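Local coordinates for nucleoporin nup120 (Schizosaccharomyces pombe, PDB 4GQ2), which serves as a structural component of the nuclear pore complex, whose nucleoporins can also act as docking partners for transiently associated nuclear transport factors, at residues G21-W26 with K145-L150; E762-V767 with F821-Y826; A440-Q445 with K453-K458; H426-N431 with S465-A470. One frame throughout, in Å; residues are numbered along the deposited sequence.

Contact 1: residues G21-W26 with K145-L150; sequences GTLALW and KTWFQL
Leu23 and Leu25, alternate residues of strand 21-26, lay one methyl each on the same face of the Trp147 indole, dividing its two rings between them. CD2 of Leu23 sits over the five-membered ring, 3.4 Å from CG of Trp147 and 25° off the ring normal, a close CH-pi contact. CD1 of Leu25 does the same for the six-membered ring, 3.6 Å from Trp147 CZ3. In Leu23, CG stands anti to the backbone N (chi1 174°), which carries the branch out to the inner end of the indole. This apolar patch is the tight part, with Leu25 and Trp147 buried. The other side of the strand is looser and more polar: Thr22 turns its CB away from the indole and bonds through OG1 to Asn102, while Trp26 is exposed and stacks on His106. Such alternation marks a beta strand, here outermost in its sheet and hydrogen-bonded to strand 101-106; short helix 146-149, following strand 138-143 of another sheet, packs on its apolar side, consistent with a beta-propeller fold.

Contact 2: residues E762-V767 with F821-Y826; sequences EALASV and FLFKQY
Leu764 and Phe823 meet at about a right angle, the leucine running across the outer end of the phenyl ring. CB of Leu764 lies 3.6 Å from CE2 of Phe823, and its CD1 reaches on to CZ of the same ring at 3.9 Å. The approach to the ring is oblique. Ala765 adds its CB on the CE2 side, 4.1 Å from that Phe823 atom, and is itself exposed, whereas Leu764 is buried. In Phe823, CG stands anti to the carbonyl carbon (chi1 -83°), and the ring extends from the end of its helix to the opposing turn. Were Phe823 an alanine, Leu764 would probably lose its aromatic partner and a gap open between the segments. Phe823 directly follows helix 812-822 of the HEAT-repeat region of Nup120, where Lys824, with positive phi, completes a Schellman motif. Across the contact, Leu764 also packs on Phe773, Ala776 and Leu777, so the loop before helix 770-777 is held between that helix and the end of helix 812-822.

Contact 3: residues A440-Q445 with K453-K458; sequences ALLSFQ and KNKLDK
Two helical segments face each other with their nearest CA atoms, those of Leu442 and Leu456, 7.4 Å apart. The first segment is the end of helix 434-443: Phe444 is the first residue to leave helical angles, and Gln445 N closes the turn on Leu442 O at 2.9 Å. The second segment, 453-458, is helical throughout. Leu442 reaches across with one branch, its CD1 lying 4.0 Å from CB of Lys455 and equally far from the backbone N of Leu456. The methyl thus rests against the aliphatic root of a lysine and the main chain beside it, and the two side chains run alongside each other, pointing opposite ways. This is plain packing between successive helices of the beta-propeller region of Nup120, and helix 46-55 takes part as well: Leu50 touches both Leu442 and Leu456. At the exposed end the contact becomes sparse. Gln445 NE2 approaches CD of Lys455 to 4.3 Å without any hydrogen bond between the segments. In the lysine, chi1 (-153°) and chi2 are both extended and carry CG and CD past the leucine methyl and the glutamine amide; the bend at chi3 (-76°) comes beyond them and turns only the end of the chain. Leu456 takes part mainly through its backbone N, while Phe459, one residue beyond the segment, touches Leu442 and Gln445 from its own helix.

Contact 4: residues H426-N431 with S465-A470; sequences HIFAHN and SELKNA
A helix-helix contact within the beta-propeller region of Nup120 joins the C-terminal part of helix 419-428 to the first half of helix 464-478, and a phenyl ring lying against a lysine chain carries it. CG of Lys468 sits 3.5 Å from the centroid of the Phe428 ring and only 3° off its normal, a CH-pi contact almost exactly over the centre. From there the chain bends at chi3 (-104°) and chi4 and turns back along the phenylalanine, so that NZ comes within 4.1 Å of Phe428 CD2. Here the aliphatic part of the lysine is what packs on the face. Leu467 arrives from another direction, its CD2 at the ring edge, near the plane, 4.1 Å from Phe428 CE2. The ring is thus met on a face and at an edge by consecutive residues of one helix. With a serine at Phe428 the Lys468 chain is likely to lose the surface it lies on and be freer to turn, with a gap opened beside Leu467. Helix 434-443 packs alongside: its Ile437 touches Phe428 and its Gln438 touches Leu467, while the adjacent Ile427 packs on Trp503, Phe506 and Ala507 of helix 492-515.

None of the four contacts has a hydrogen bond between its segments; they differ in which apolar surfaces meet and how deeply. Contact 1 is the buried one, joining an edge strand to a short helix, whereas contacts 2, 3 and 4 are partly buried. Contacts 1 and 4 both use CH-pi geometry, but with leucine methyls in the first and a lysine methylene in the second. Contact 3, also built on a lysine chain, has no aromatic ring. Contacts 3 and 4 touch where helices 434-443 and 464-478 meet, Leu441 CD2 lying 3.9 Å from Ala470 CB, and contact 3 is nested in the loop contact 4 closes. Contact 2 touches none of the others and joins later helices, its nearest atoms about 7 Å from contact 1.

Contact 1: residues G21-W26 with K145-L150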
loop_
_atom_site.group_PDB
_atom_site.type_symbol
_atom_site.label_atom_id
_atom_site.label_comp_id
_atom_site.label_asym_id
_atom_site.label_seq_id
_atom_site.Cartn_x
_atom_site.Cartn_y
_atom_site.Cartn_z
ATOM N N GLY A 21 -0.059 -15.288 -13.090
ATOM C CA GLY A 21 -0.599 -15.326 -14.446
ATOM C C GLY A 21 -1.876 -16.127 -14.629
ATOM O O GLY A 21 -2.543 -16.507 -13.663
ATOM N N THR A 22 -2.203 -16.375 -15.892
ATOM C CA THR A 22 -3.449 -17.008 -16.287
ATOM C C THR A 22 -3.128 -18.156 -17.238
ATOM O O THR A 22 -2.390 -17.970 -18.209
ATOM C CB THR A 22 -4.350 -15.996 -17.025
ATOM O OG1 THR A 22 -4.555 -14.837 -16.203
ATOM C CG2 THR A 22 -5.687 -16.617 -17.384
ATOM N N LEU A 23 -3.668 -19.340 -16.959
ATOM C CA LEU A 23 -3.631 -20.410 -17.953
ATOM C C LEU A 23 -4.777 -20.177 -18.921
ATOM O O LEU A 23 -5.946 -20.228 -18.535
ATOM C CB LEU A 23 -3.722 -21.802 -17.314
ATOM C CG LEU A 23 -3.834 -23.010 -18.262
ATOM C CD1 LEU A 23 -2.648 -23.161 -19.216
ATOM C CD2 LEU A 23 -4.020 -24.284 -17.463
ATOM N N ALA A 24 -4.427 -19.895 -20.168
ATOM C CA ALA A 24 -5.409 -19.657 -21.215
ATOM C C ALA A 24 -5.664 -20.955 -21.972
ATOM O O ALA A 24 -4.725 -21.605 -22.439
ATOM C CB ALA A 24 -4.915 -18.577 -22.157
ATOM N N LEU A 25 -6.934 -21.340 -22.069
ATOM C CA LEU A 25 -7.318 -22.553 -22.782
ATOM C C LEU A 25 -8.390 -22.281 -23.829
ATOM O O LEU A 25 -9.219 -21.383 -23.661
ATOM C CB LEU A 25 -7.837 -23.595 -21.807
ATOM C CG LEU A 25 -6.975 -24.048 -20.637
ATOM C CD1 LEU A 25 -7.695 -25.170 -19.897
ATOM C CD2 LEU A 25 -5.613 -24.510 -21.130
ATOM N N TRP A 26 -8.357 -23.062 -24.907
ATOM C CA TRP A 26 -9.380 -23.033 -25.955
ATOM C C TRP A 26 -9.982 -24.393 -26.091
ATOM O O TRP A 26 -9.259 -25.383 -26.255
ATOM C CB TRP A 26 -8.776 -22.627 -27.294
ATOM C CG TRP A 26 -8.488 -21.154 -27.411
ATOM C CD1 TRP A 26 -9.234 -20.194 -28.091
ATOM C CD2 TRP A 26 -7.361 -20.414 -26.823
ATOM N NE1 TRP A 26 -8.662 -18.950 -27.973
ATOM C CE2 TRP A 26 -7.537 -19.011 -27.225
ATOM C CE3 TRP A 26 -6.267 -20.759 -26.035
ATOM C CZ2 TRP A 26 -6.643 -18.019 -26.845
ATOM C CZ3 TRP A 26 -5.370 -19.749 -25.663
ATOM C CH2 TRP A 26 -5.554 -18.412 -26.060
ATOM N N LYS A 145 -5.884 -29.479 -10.653
ATOM C CA LYS A 145 -5.380 -28.586 -9.604
ATOM C C LYS A 145 -4.056 -27.929 -10.005
ATOM O O LYS A 145 -3.773 -26.797 -9.612
ATOM C CB LYS A 145 -5.222 -29.334 -8.279
ATOM C CG LYS A 145 -6.543 -29.673 -7.610
ATOM C CD LYS A 145 -6.344 -30.334 -6.256
ATOM C CE LYS A 145 -7.686 -30.640 -5.609
ATOM N NZ LYS A 145 -7.533 -31.182 -4.231
ATOM N N THR A 146 -3.265 -28.650 -10.796
ATOM C CA THR A 146 -1.993 -28.166 -11.337
ATOM C C THR A 146 -2.119 -26.823 -12.052
ATOM O O THR A 146 -1.198 -26.003 -12.008
ATOM C CB THR A 146 -1.400 -29.205 -12.319
ATOM O OG1 THR A 146 -1.022 -30.377 -11.593
ATOM C CG2 THR A 146 -0.175 -28.665 -13.042
ATOM N N TRP A 147 -3.257 -26.608 -12.712
ATOM C CA TRP A 147 -3.471 -25.414 -13.530
ATOM C C TRP A 147 -3.394 -24.166 -12.709
ATOM O O TRP A 147 -3.004 -23.105 -13.201
ATOM C CB TRP A 147 -4.834 -25.456 -14.205
ATOM C CG TRP A 147 -5.043 -26.575 -15.188
ATOM C CD1 TRP A 147 -4.114 -27.516 -15.635
ATOM C CD2 TRP A 147 -6.271 -26.875 -15.924
ATOM N NE1 TRP A 147 -4.682 -28.367 -16.542
ATOM C CE2 TRP A 147 -5.971 -28.040 -16.763
ATOM C CE3 TRP A 147 -7.548 -26.326 -15.960
ATOM C CZ2 TRP A 147 -6.923 -28.610 -17.597
ATOM C CZ3 TRP A 147 -8.500 -26.908 -16.804
ATOM C CH2 TRP A 147 -8.193 -28.021 -17.605
ATOM N N PHE A 148 -3.792 -24.287 -11.449
ATOM C CA PHE A 148 -3.794 -23.165 -10.543
ATOM C C PHE A 148 -2.429 -22.953 -9.904
ATOM O O PHE A 148 -2.149 -21.874 -9.387
ATOM C CB PHE A 148 -4.866 -23.373 -9.468
ATOM C CG PHE A 148 -6.255 -23.483 -10.022
ATOM C CD1 PHE A 148 -7.015 -22.341 -10.256
ATOM C CD2 PHE A 148 -6.801 -24.725 -10.325
ATOM C CE1 PHE A 148 -8.297 -22.437 -10.775
ATOM C CE2 PHE A 148 -8.081 -24.824 -10.849
ATOM C CZ PHE A 148 -8.827 -23.679 -11.074
ATOM N N GLN A 149 -1.572 -23.972 -9.965
ATOM C CA GLN A 149 -0.354 -23.990 -9.154
ATOM C C GLN A 149 0.931 -23.747 -9.921
ATOM O O GLN A 149 1.828 -23.082 -9.415
ATOM C CB GLN A 149 -0.250 -25.303 -8.387
ATOM C CG GLN A 149 -1.431 -25.595 -7.477
ATOM C CD GLN A 149 -1.509 -27.057 -7.094
ATOM O OE1 GLN A 149 -0.872 -27.902 -7.717
ATOM N NE2 GLN A 149 -2.288 -27.363 -6.060
ATOM N N LEU A 150 1.023 -24.288 -11.131
ATOM C CA LEU A 150 2.279 -24.280 -11.875
ATOM C C LEU A 150 2.156 -23.514 -13.182
ATOM O O LEU A 150 1.141 -23.645 -13.870
ATOM C CB LEU A 150 2.742 -25.713 -12.161
ATOM C CG LEU A 150 2.939 -26.687 -10.989
ATOM C CD1 LEU A 150 3.142 -28.101 -11.513
ATOM C CD2 LEU A 150 4.087 -26.267 -10.073
#

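Contact 2: residues E762-V767 with F821-Y826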
loop_
_atom_site.group_PDB
_atom_site.type_symbol
_atom_site.label_atom_id
_atom_site.label_comp_id
_atom_site.label_asym_id
_atom_site.label_seq_id
_atom_site.Cartn_x
_atom_site.Cartn_y
_atom_site.Cartn_z
ATOM N N GLU A 762 4.548 -20.449 2.720
ATOM C CA GLU A 762 4.865 -20.157 1.329
ATOM C C GLU A 762 4.238 -18.829 0.931
ATOM O O GLU A 762 4.734 -18.130 0.049
ATOM C CB GLU A 762 4.295 -21.280 0.468
ATOM C CG GLU A 762 4.884 -21.432 -0.922
ATOM C CD GLU A 762 4.368 -22.685 -1.607
ATOM O OE1 GLU A 762 4.427 -23.767 -0.978
ATOM O OE2 GLU A 762 3.893 -22.592 -2.762
ATOM N N ALA A 763 3.131 -18.495 1.587
ATOM C CA ALA A 763 2.381 -17.285 1.291
ATOM C C ALA A 763 3.225 -16.046 1.555
ATOM O O ALA A 763 3.079 -15.048 0.864
ATOM C CB ALA A 763 1.090 -17.249 2.096
ATOM N N LEU A 764 4.140 -16.135 2.519
ATOM C CA LEU A 764 4.996 -15.005 2.899
ATOM C C LEU A 764 5.881 -14.485 1.767
ATOM O O LEU A 764 6.254 -13.307 1.751
ATOM C CB LEU A 764 5.851 -15.360 4.115
ATOM C CG LEU A 764 5.142 -15.314 5.470
ATOM C CD1 LEU A 764 6.034 -15.875 6.574
ATOM C CD2 LEU A 764 4.675 -13.913 5.826
ATOM N N ALA A 765 6.198 -15.364 0.821
ATOM C CA ALA A 765 7.087 -15.036 -0.293
ATOM C C ALA A 765 6.355 -14.714 -1.599
ATOM O O ALA A 765 6.995 -14.351 -2.590
ATOM C CB ALA A 765 8.083 -16.171 -0.511
ATOM N N SER A 766 5.027 -14.835 -1.603
ATOM C CA SER A 766 4.234 -14.693 -2.838
ATOM C C SER A 766 3.192 -13.575 -2.734
ATOM O O SER A 766 2.603 -13.149 -3.724
ATOM C CB SER A 766 3.551 -16.022 -3.180
ATOM O OG SER A 766 4.463 -17.111 -3.111
ATOM N N VAL A 767 2.986 -13.116 -1.511
ATOM C CA VAL A 767 2.075 -12.031 -1.173
ATOM C C VAL A 767 2.480 -10.704 -1.847
ATOM O O VAL A 767 3.649 -10.513 -2.184
ATOM C CB VAL A 767 2.010 -11.959 0.372
ATOM C CG1 VAL A 767 2.310 -10.579 0.917
ATOM C CG2 VAL A 767 0.720 -12.595 0.897
ATOM N N PHE A 821 12.646 -8.182 6.558
ATOM C CA PHE A 821 14.073 -8.211 6.309
ATOM C C PHE A 821 14.517 -9.620 5.957
ATOM O O PHE A 821 15.134 -9.827 4.912
ATOM C CB PHE A 821 14.861 -7.662 7.503
ATOM C CG PHE A 821 16.324 -7.498 7.222
ATOM C CD1 PHE A 821 16.794 -6.354 6.580
ATOM C CD2 PHE A 821 17.234 -8.499 7.570
ATOM C CE1 PHE A 821 18.145 -6.201 6.305
ATOM C CE2 PHE A 821 18.587 -8.350 7.294
ATOM C CZ PHE A 821 19.043 -7.199 6.661
ATOM N N LEU A 822 14.177 -10.583 6.812
ATOM C CA LEU A 822 14.451 -12.004 6.548
ATOM C C LEU A 822 13.984 -12.456 5.168
ATOM O O LEU A 822 14.579 -13.354 4.577
ATOM C CB LEU A 822 13.797 -12.884 7.622
ATOM C CG LEU A 822 14.565 -13.395 8.848
ATOM C CD1 LEU A 822 15.996 -12.875 8.979
ATOM C CD2 LEU A 822 13.757 -13.107 10.107
ATOM N N PHE A 823 12.914 -11.843 4.662
ATOM C CA PHE A 823 12.388 -12.179 3.335
ATOM C C PHE A 823 12.905 -11.226 2.265
ATOM O O PHE A 823 12.401 -11.202 1.141
ATOM C CB PHE A 823 10.857 -12.263 3.342
ATOM C CG PHE A 823 10.336 -13.593 3.815
ATOM C CD1 PHE A 823 10.350 -13.921 5.169
ATOM C CD2 PHE A 823 9.848 -14.527 2.905
ATOM C CE1 PHE A 823 9.888 -15.157 5.611
ATOM C CE2 PHE A 823 9.388 -15.765 3.337
ATOM C CZ PHE A 823 9.402 -16.079 4.693
ATOM N N LYS A 824 13.932 -10.458 2.627
ATOM C CA LYS A 824 14.708 -9.662 1.665
ATOM C C LYS A 824 13.867 -8.557 1.037
ATOM O O LYS A 824 14.130 -8.118 -0.083
ATOM C CB LYS A 824 15.362 -10.568 0.608
ATOM C CG LYS A 824 16.171 -11.706 1.216
ATOM C CD LYS A 824 16.983 -12.473 0.185
ATOM C CE LYS A 824 17.968 -13.410 0.876
ATOM N NZ LYS A 824 18.966 -14.004 -0.060
ATOM N N GLN A 825 12.861 -8.110 1.787
ATOM C CA GLN A 825 12.032 -6.980 1.397
ATOM C C GLN A 825 12.673 -5.682 1.883
ATOM O O GLN A 825 12.111 -4.947 2.719
ATOM C CB GLN A 825 10.600 -7.142 1.930
ATOM C CG GLN A 825 9.834 -8.297 1.297
ATOM C CD GLN A 825 9.648 -8.115 -0.199
ATOM O OE1 GLN A 825 9.479 -6.995 -0.681
ATOM N NE2 GLN A 825 9.680 -9.215 -0.942
ATOM N N TYR A 826 13.852 -5.402 1.330
ATOM C CA TYR A 826 14.702 -4.316 1.801
ATOM C C TYR A 826 14.095 -2.941 1.580
ATOM O O TYR A 826 14.217 -2.065 2.443
ATOM C CB TYR A 826 16.097 -4.417 1.175
ATOM C CG TYR A 826 16.804 -5.726 1.490
ATOM C CD1 TYR A 826 16.864 -6.207 2.799
ATOM C CD2 TYR A 826 17.427 -6.471 0.487
ATOM C CE1 TYR A 826 17.502 -7.399 3.099
ATOM C CE2 TYR A 826 18.075 -7.666 0.780
ATOM C CZ TYR A 826 18.110 -8.120 2.089
ATOM O OH TYR A 826 18.748 -9.296 2.409
#

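Contact 3: residues A440-Q445 with K453-K458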
loop_
_atom_site.group_PDB
_atom_site.type_symbol
_atom_site.label_atom_id
_atom_site.label_comp_id
_atom_site.label_asym_id
_atom_site.label_seq_id
_atom_site.Cartn_x
_atom_site.Cartn_y
_atom_site.Cartn_z
ATOM N N ALA A 440 -9.949 2.806 -18.515
ATOM C CA ALA A 440 -9.962 4.256 -18.330
ATOM C C ALA A 440 -8.702 4.905 -18.911
ATOM O O ALA A 440 -8.772 5.960 -19.540
ATOM C CB ALA A 440 -10.104 4.601 -16.863
ATOM N N LEU A 441 -7.556 4.260 -18.702
ATOM C CA LEU A 441 -6.285 4.739 -19.235
ATOM C C LEU A 441 -6.279 4.843 -20.767
ATOM O O LEU A 441 -5.698 5.779 -21.316
ATOM C CB LEU A 441 -5.128 3.858 -18.747
ATOM C CG LEU A 441 -3.713 4.378 -19.001
ATOM C CD1 LEU A 441 -3.532 5.766 -18.400
ATOM C CD2 LEU A 441 -2.686 3.406 -18.440
ATOM N N LEU A 442 -6.913 3.876 -21.435
ATOM C CA LEU A 442 -7.104 3.890 -22.891
ATOM C C LEU A 442 -7.766 5.183 -23.370
ATOM O O LEU A 442 -7.260 5.865 -24.261
ATOM C CB LEU A 442 -7.975 2.707 -23.314
ATOM C CG LEU A 442 -7.434 1.508 -24.098
ATOM C CD1 LEU A 442 -6.346 0.749 -23.361
ATOM C CD2 LEU A 442 -8.597 0.582 -24.419
ATOM N N SER A 443 -8.897 5.506 -22.752
ATOM C CA SER A 443 -9.679 6.696 -23.063
ATOM C C SER A 443 -8.866 7.988 -22.947
ATOM O O SER A 443 -9.113 8.951 -23.677
ATOM C CB SER A 443 -10.914 6.743 -22.154
ATOM O OG SER A 443 -11.581 7.991 -22.229
ATOM N N PHE A 444 -7.895 8.001 -22.036
ATOM C CA PHE A 444 -7.037 9.171 -21.823
ATOM C C PHE A 444 -5.830 9.150 -22.763
ATOM O O PHE A 444 -4.800 9.776 -22.495
ATOM C CB PHE A 444 -6.623 9.284 -20.342
ATOM C CG PHE A 444 -7.629 10.012 -19.480
ATOM C CD1 PHE A 444 -8.976 9.624 -19.462
ATOM C CD2 PHE A 444 -7.238 11.084 -18.680
ATOM C CE1 PHE A 444 -9.904 10.297 -18.676
ATOM C CE2 PHE A 444 -8.164 11.756 -17.886
ATOM C CZ PHE A 444 -9.497 11.364 -17.888
ATOM N N GLN A 445 -5.980 8.414 -23.862
ATOM C CA GLN A 445 -4.975 8.299 -24.919
ATOM C C GLN A 445 -5.712 8.132 -26.254
ATOM O O GLN A 445 -6.734 8.787 -26.487
ATOM C CB GLN A 445 -4.034 7.111 -24.657
ATOM C CG GLN A 445 -3.278 7.160 -23.331
ATOM C CD GLN A 445 -2.316 5.998 -23.126
ATOM O OE1 GLN A 445 -1.295 6.145 -22.452
ATOM N NE2 GLN A 445 -2.636 4.840 -23.701
ATOM N N LYS A 453 -8.976 -2.846 -28.552
ATOM C CA LYS A 453 -8.948 -4.153 -27.875
ATOM C C LYS A 453 -7.533 -4.711 -27.763
ATOM O O LYS A 453 -7.199 -5.387 -26.786
ATOM C CB LYS A 453 -9.837 -5.164 -28.604
ATOM C CG LYS A 453 -11.327 -4.860 -28.557
ATOM C CD LYS A 453 -12.110 -5.748 -29.515
ATOM C CE LYS A 453 -12.471 -7.094 -28.900
ATOM N NZ LYS A 453 -13.646 -7.000 -27.988
ATOM N N ASN A 454 -6.719 -4.426 -28.778
ATOM C CA ASN A 454 -5.302 -4.772 -28.784
ATOM C C ASN A 454 -4.560 -4.119 -27.626
ATOM O O ASN A 454 -3.750 -4.769 -26.959
ATOM C CB ASN A 454 -4.656 -4.365 -30.114
ATOM C CG ASN A 454 -5.177 -5.169 -31.291
ATOM O OD1 ASN A 454 -5.194 -6.400 -31.260
ATOM N ND2 ASN A 454 -5.601 -4.474 -32.343
ATOM N N LYS A 455 -4.855 -2.841 -27.387
ATOM C CA LYS A 455 -4.151 -2.047 -26.379
ATOM C C LYS A 455 -4.492 -2.463 -24.946
ATOM O O LYS A 455 -3.651 -2.353 -24.053
ATOM C CB LYS A 455 -4.405 -0.554 -26.589
ATOM C CG LYS A 455 -3.287 0.344 -26.078
ATOM C CD LYS A 455 -3.429 1.771 -26.589
ATOM C CE LYS A 455 -2.997 1.898 -28.042
ATOM N NZ LYS A 455 -3.247 3.267 -28.570
ATOM N N LEU A 456 -5.722 -2.935 -24.739
ATOM C CA LEU A 456 -6.151 -3.460 -23.439
ATOM C C LEU A 456 -5.300 -4.663 -23.039
ATOM O O LEU A 456 -4.851 -4.763 -21.893
ATOM C CB LEU A 456 -7.633 -3.856 -23.476
ATOM C CG LEU A 456 -8.463 -3.969 -22.184
ATOM C CD1 LEU A 456 -9.931 -4.109 -22.551
ATOM C CD2 LEU A 456 -8.047 -5.115 -21.267
ATOM N N ASP A 457 -5.084 -5.566 -23.993
ATOM C CA ASP A 457 -4.278 -6.765 -23.774
ATOM C C ASP A 457 -2.816 -6.425 -23.507
ATOM O O ASP A 457 -2.131 -7.144 -22.779
ATOM C CB ASP A 457 -4.390 -7.717 -24.969
ATOM C CG ASP A 457 -5.758 -8.371 -25.071
ATOM O OD1 ASP A 457 -6.780 -7.652 -25.022
ATOM O OD2 ASP A 457 -5.813 -9.610 -25.209
ATOM N N LYS A 458 -2.356 -5.324 -24.100
ATOM C CA LYS A 458 -1.002 -4.812 -23.881
ATOM C C LYS A 458 -0.802 -4.303 -22.450
ATOM O O LYS A 458 0.231 -4.575 -21.831
ATOM C CB LYS A 458 -0.676 -3.706 -24.888
ATOM C CG LYS A 458 -0.446 -4.201 -26.309
ATOM C CD LYS A 458 -0.520 -3.067 -27.325
ATOM C CE LYS A 458 0.636 -2.083 -27.189
ATOM N NZ LYS A 458 1.954 -2.723 -27.452
#

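Contact 4: residues H426-N431 with S465-A470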
loop_
_atom_site.group_PDB
_atom_site.type_symbol
_atom_site.label_atom_id
_atom_site.label_comp_id
_atom_site.label_asym_id
_atom_site.label_seq_id
_atom_site.Cartn_x
_atom_site.Cartn_y
_atom_site.Cartn_z
ATOM N N HIS A 426 -5.132 7.518 -3.861
ATOM C CA HIS A 426 -6.574 7.354 -3.777
ATOM C C HIS A 426 -7.148 6.413 -4.810
ATOM O O HIS A 426 -7.992 5.577 -4.495
ATOM C CB HIS A 426 -7.272 8.712 -3.854
ATOM C CG HIS A 426 -8.772 8.611 -3.946
ATOM N ND1 HIS A 426 -9.431 8.675 -5.118
ATOM C CD2 HIS A 426 -9.737 8.407 -2.963
ATOM C CE1 HIS A 426 -10.751 8.533 -4.899
ATOM N NE2 HIS A 426 -10.937 8.370 -3.579
ATOM N N ILE A 427 -6.698 6.537 -6.051
ATOM C CA ILE A 427 -7.202 5.691 -7.133
ATOM C C ILE A 427 -6.766 4.224 -7.002
ATOM O O ILE A 427 -7.541 3.319 -7.302
ATOM C CB ILE A 427 -6.788 6.258 -8.503
ATOM C CG1 ILE A 427 -7.498 7.594 -8.737
ATOM C CG2 ILE A 427 -7.098 5.273 -9.629
ATOM C CD1 ILE A 427 -6.935 8.397 -9.890
ATOM N N PHE A 428 -5.533 3.991 -6.553
ATOM C CA PHE A 428 -5.011 2.629 -6.451
ATOM C C PHE A 428 -5.293 1.914 -5.127
ATOM O O PHE A 428 -4.955 0.744 -4.971
ATOM C CB PHE A 428 -3.526 2.591 -6.815
ATOM C CG PHE A 428 -3.287 2.617 -8.296
ATOM C CD1 PHE A 428 -3.171 3.828 -8.975
ATOM C CD2 PHE A 428 -3.232 1.431 -9.022
ATOM C CE1 PHE A 428 -2.976 3.852 -10.347
ATOM C CE2 PHE A 428 -3.037 1.447 -10.393
ATOM C CZ PHE A 428 -2.906 2.659 -11.056
ATOM N N ALA A 429 -5.932 2.615 -4.197
ATOM C CA ALA A 429 -6.327 2.032 -2.922
ATOM C C ALA A 429 -7.840 2.109 -2.758
ATOM O O ALA A 429 -8.350 2.150 -1.642
ATOM C CB ALA A 429 -5.617 2.739 -1.767
ATOM N N HIS A 430 -8.558 2.109 -3.876
ATOM C CA HIS A 430 -9.997 2.344 -3.842
ATOM C C HIS A 430 -10.853 1.104 -3.889
ATOM O O HIS A 430 -12.075 1.189 -3.759
ATOM C CB HIS A 430 -10.401 3.317 -4.941
ATOM C CG HIS A 430 -11.659 4.084 -4.631
ATOM N ND1 HIS A 430 -12.814 3.877 -5.289
ATOM C CD2 HIS A 430 -11.917 5.066 -3.678
ATOM C CE1 HIS A 430 -13.762 4.694 -4.794
ATOM N NE2 HIS A 430 -13.211 5.421 -3.807
ATOM N N ASN A 431 -10.219 -0.056 -4.061
ATOM C CA ASN A 431 -10.925 -1.339 -4.166
ATOM C C ASN A 431 -11.707 -1.523 -5.476
ATOM O O ASN A 431 -12.606 -2.359 -5.566
ATOM C CB ASN A 431 -11.826 -1.591 -2.943
ATOM C CG ASN A 431 -11.057 -1.571 -1.633
ATOM O OD1 ASN A 431 -10.264 -0.664 -1.376
ATOM N ND2 ASN A 431 -11.298 -2.574 -0.791
ATOM N N SER A 465 3.227 -1.467 -10.882
ATOM C CA SER A 465 4.025 -0.248 -10.787
ATOM C C SER A 465 4.093 0.448 -12.133
ATOM O O SER A 465 3.991 1.670 -12.202
ATOM C CB SER A 465 5.436 -0.541 -10.276
ATOM O OG SER A 465 5.412 -0.838 -8.892
ATOM N N GLU A 466 4.261 -0.338 -13.195
ATOM C CA GLU A 466 4.247 0.193 -14.549
ATOM C C GLU A 466 2.895 0.831 -14.853
ATOM O O GLU A 466 2.842 1.875 -15.500
ATOM C CB GLU A 466 4.596 -0.890 -15.577
ATOM C CG GLU A 466 6.098 -1.067 -15.806
ATOM C CD GLU A 466 6.473 -2.402 -16.446
ATOM O OE1 GLU A 466 5.734 -2.891 -17.328
ATOM O OE2 GLU A 466 7.523 -2.967 -16.064
ATOM N N LEU A 467 1.817 0.217 -14.361
ATOM C CA LEU A 467 0.469 0.761 -14.544
ATOM C C LEU A 467 0.305 2.102 -13.831
ATOM O O LEU A 467 -0.210 3.062 -14.416
ATOM C CB LEU A 467 -0.608 -0.232 -14.078
ATOM C CG LEU A 467 -2.072 0.157 -14.315
ATOM C CD1 LEU A 467 -2.353 0.378 -15.796
ATOM C CD2 LEU A 467 -3.001 -0.906 -13.751
ATOM N N LYS A 468 0.747 2.149 -12.572
ATOM C CA LYS A 468 0.762 3.378 -11.773
ATOM C C LYS A 468 1.527 4.493 -12.473
ATOM O O LYS A 468 1.032 5.609 -12.586
ATOM C CB LYS A 468 1.366 3.126 -10.390
ATOM C CG LYS A 468 0.359 2.673 -9.353
ATOM C CD LYS A 468 0.792 3.085 -7.958
ATOM C CE LYS A 468 1.349 1.911 -7.181
ATOM N NZ LYS A 468 0.278 0.900 -6.951
ATOM N N ASN A 469 2.732 4.172 -12.939
ATOM C CA ASN A 469 3.563 5.112 -13.687
ATOM C C ASN A 469 2.938 5.571 -15.006
ATOM O O ASN A 469 3.109 6.720 -15.412
ATOM C CB ASN A 469 4.949 4.509 -13.932
ATOM C CG ASN A 469 5.682 4.198 -12.637
ATOM O OD1 ASN A 469 5.421 4.803 -11.589
ATOM N ND2 ASN A 469 6.600 3.248 -12.699
ATOM N N ALA A 470 2.210 4.666 -15.658
ATOM C CA ALA A 470 1.588 4.952 -16.931
ATOM C C ALA A 470 0.406 5.900 -16.723
ATOM O O ALA A 470 0.203 6.820 -17.516
ATOM C CB ALA A 470 1.152 3.659 -17.609
#